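Local coordinates for protein packaging enzyme P4 (Pseudomonas phage phi13, PDB 4BLP) that probably hydrolyses nucleoside triphosphates as a hexameric RecA-like helicase that packages viral RNA into the phage capsid, at residues S92-P95 with S96-F99. Numbering follows the deposited sequence.
Sequences SDDP and STWF
Both carboxylate oxygens of Asp94, the N-cap of helix 95-101, are engaged by Thr97, which meets them with its backbone N-H and its hydroxyl. The shorter bond runs from Thr97 OG1 to Asp94 OD2, 2.7 Å, with the hydroxyl approaching from above the carboxylate plane, 52° out of it. The capping bond itself, from Thr97 N to Asp94 OD1, is nearly straight (169°) but long at 3.4 Å and therefore weak. Asp94 carries CG anti to its own nitrogen (chi1 -174°), which brings the carboxylate alongside the first turn, to Thr97; there its negative charge would probably be favoured by the helix dipole. The Asp94 carbonyl oxygen also opens the backbone bonding of the helix, accepting from Trp98 N at 2.9 Å, and Pro95 O follows by accepting from Phe99 N at 3.1 Å. Proline suits this first helical position, where a backbone N-H would have no carbonyl of a preceding turn to bond, and its nitrogen carries no hydrogen. Pro95 O also lies 3.3 Å from Phe99 CD2, oblique to the ring. Just upstream, Ser92 OG accepts from Asp94 N (3.1 Å), an ST turn that bends the chain into the cap. The same Ser92 side chain rests against the root of the Trp98 side chain, OG 3.7 Å from Trp98 CB, and Ser92 CB meets the indole obliquely at Trp98 CD1, 3.9 Å away. The loop carrying the cap joins helix 79-91 to helix 95-101: Pro95, Trp98 and Phe99 pack on Leu89 of the former, while the two aromatic side chains also reach Ile106 of helix 103-106 and, through Leu202, Val199 and Leu203, helix 193-205.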
ATOM      1  N   SER D  92      13.580  46.926   8.139  1.00 14.83           N
ATOM      2  CA  SER D  92      14.230  46.905   6.817  1.00 14.63           C
ATOM      3  C   SER D  92      13.757  48.005   5.911  1.00 19.89           C
ATOM      4  O   SER D  92      12.564  48.203   5.750  1.00 19.85           O
ATOM      5  CB  SER D  92      14.015  45.555   6.115  1.00 14.86           C
ATOM      6  OG  SER D  92      14.806  45.603   4.925  1.00 17.28           O
ATOM      7  N   ASP D  93      14.699  48.678   5.275  1.00 21.06           N
ATOM      8  CA  ASP D  93      14.397  49.714   4.294  1.00 21.50           C
ATOM      9  C   ASP D  93      14.144  49.090   2.932  1.00 25.23           C
ATOM     10  O   ASP D  93      13.692  49.792   2.031  1.00 24.84           O
ATOM     11  CB  ASP D  93      15.509  50.755   4.249  1.00 23.75           C
ATOM     12  CG  ASP D  93      15.409  51.698   5.433  1.00 37.92           C
ATOM     13  OD1 ASP D  93      14.271  51.950   5.899  1.00 42.87           O
ATOM     14  OD2 ASP D  93      16.457  52.119   5.933  1.00 40.80           O
ATOM     15  N   ASP D  94      14.373  47.765   2.787  1.00 19.11           N
ATOM     16  CA  ASP D  94      14.136  47.108   1.510  1.00 17.51           C
ATOM     17  C   ASP D  94      13.657  45.671   1.757  1.00 18.51           C
ATOM     18  O   ASP D  94      14.447  44.731   1.693  1.00 15.96           O
ATOM     19  CB  ASP D  94      15.412  47.207   0.639  1.00 18.53           C
ATOM     20  CG  ASP D  94      15.280  46.685  -0.789  1.00 23.76           C
ATOM     21  OD1 ASP D  94      14.224  46.107  -1.119  1.00 20.98           O
ATOM     22  OD2 ASP D  94      16.284  46.719  -1.529  1.00 21.18           O
ATOM     23  N   PRO D  95      12.337  45.463   1.962  1.00 18.97           N
ATOM     24  CA  PRO D  95      11.817  44.109   2.232  1.00 18.12           C
ATOM     25  C   PRO D  95      12.099  43.066   1.145  1.00 21.97           C
ATOM     26  O   PRO D  95      12.402  41.927   1.478  1.00 20.55           O
ATOM     27  CB  PRO D  95      10.294  44.322   2.373  1.00 20.41           C
ATOM     28  CG  PRO D  95      10.135  45.723   2.687  1.00 26.56           C
ATOM     29  CD  PRO D  95      11.264  46.483   2.065  1.00 22.82           C
ATOM     30  N   SER D  96      12.037  43.422  -0.152  1.00 20.24           N
ATOM     31  CA  SER D  96      12.312  42.404  -1.208  1.00 19.82           C
ATOM     32  C   SER D  96      13.751  41.809  -1.087  1.00 16.67           C
ATOM     33  O   SER D  96      13.946  40.601  -1.123  1.00 17.92           O
ATOM     34  CB  SER D  96      12.142  43.010  -2.607  1.00 26.16           C
ATOM     35  OG  SER D  96      11.076  43.943  -2.709  1.00 38.43           O
ATOM     36  N   THR D  97      14.725  42.701  -0.901  1.00 14.15           N
ATOM     37  CA  THR D  97      16.142  42.337  -0.729  1.00 14.79           C
ATOM     38  C   THR D  97      16.270  41.622   0.605  1.00 15.77           C
ATOM     39  O   THR D  97      17.025  40.663   0.701  1.00 15.39           O
ATOM     40  CB  THR D  97      17.054  43.572  -0.813  1.00 19.39           C
ATOM     41  OG1 THR D  97      16.910  44.160  -2.109  1.00 19.68           O
ATOM     42  CG2 THR D  97      18.553  43.250  -0.563  1.00 19.36           C
ATOM     43  N   TRP D  98      15.459  42.055   1.620  1.00 13.08           N
ATOM     44  CA  TRP D  98      15.530  41.396   2.941  1.00 12.34           C
ATOM     45  C   TRP D  98      15.304  39.880   2.825  1.00 16.88           C
ATOM     46  O   TRP D  98      16.085  39.096   3.392  1.00 15.03           O
ATOM     47  CB  TRP D  98      14.554  42.040   3.966  1.00 11.38           C
ATOM     48  CG  TRP D  98      14.774  41.529   5.360  1.00 11.75           C
ATOM     49  CD1 TRP D  98      15.625  42.037   6.302  1.00 14.34           C
ATOM     50  CD2 TRP D  98      14.215  40.330   5.922  1.00 10.62           C
ATOM     51  NE1 TRP D  98      15.570  41.262   7.454  1.00 12.71           N
ATOM     52  CE2 TRP D  98      14.714  40.207   7.238  1.00 13.05           C
ATOM     53  CE3 TRP D  98      13.258  39.404   5.474  1.00 12.19           C
ATOM     54  CZ2 TRP D  98      14.347  39.147   8.083  1.00 12.70           C
ATOM     55  CZ3 TRP D  98      12.870  38.370   6.322  1.00 12.87           C
ATOM     56  CH2 TRP D  98      13.434  38.238   7.601  1.00 12.96           C
ATOM     57  N   PHE D  99      14.249  39.453   2.097  1.00 12.89           N
ATOM     58  CA  PHE D  99      13.986  38.036   1.985  1.00 13.28           C
ATOM     59  C   PHE D  99      15.121  37.281   1.265  1.00 19.86           C
ATOM     60  O   PHE D  99      15.515  36.208   1.705  1.00 18.98           O
ATOM     61  CB  PHE D  99      12.651  37.802   1.258  1.00 15.12           C
ATOM     62  CG  PHE D  99      11.524  37.975   2.243  1.00 14.74           C
ATOM     63  CD1 PHE D  99      11.218  36.965   3.154  1.00 15.78           C
ATOM     64  CD2 PHE D  99      10.831  39.180   2.325  1.00 17.60           C
ATOM     65  CE1 PHE D  99      10.212  37.142   4.109  1.00 16.74           C
ATOM     66  CE2 PHE D  99       9.817  39.356   3.280  1.00 19.04           C
ATOM     67  CZ  PHE D  99       9.536  38.334   4.178  1.00 15.94           C
TER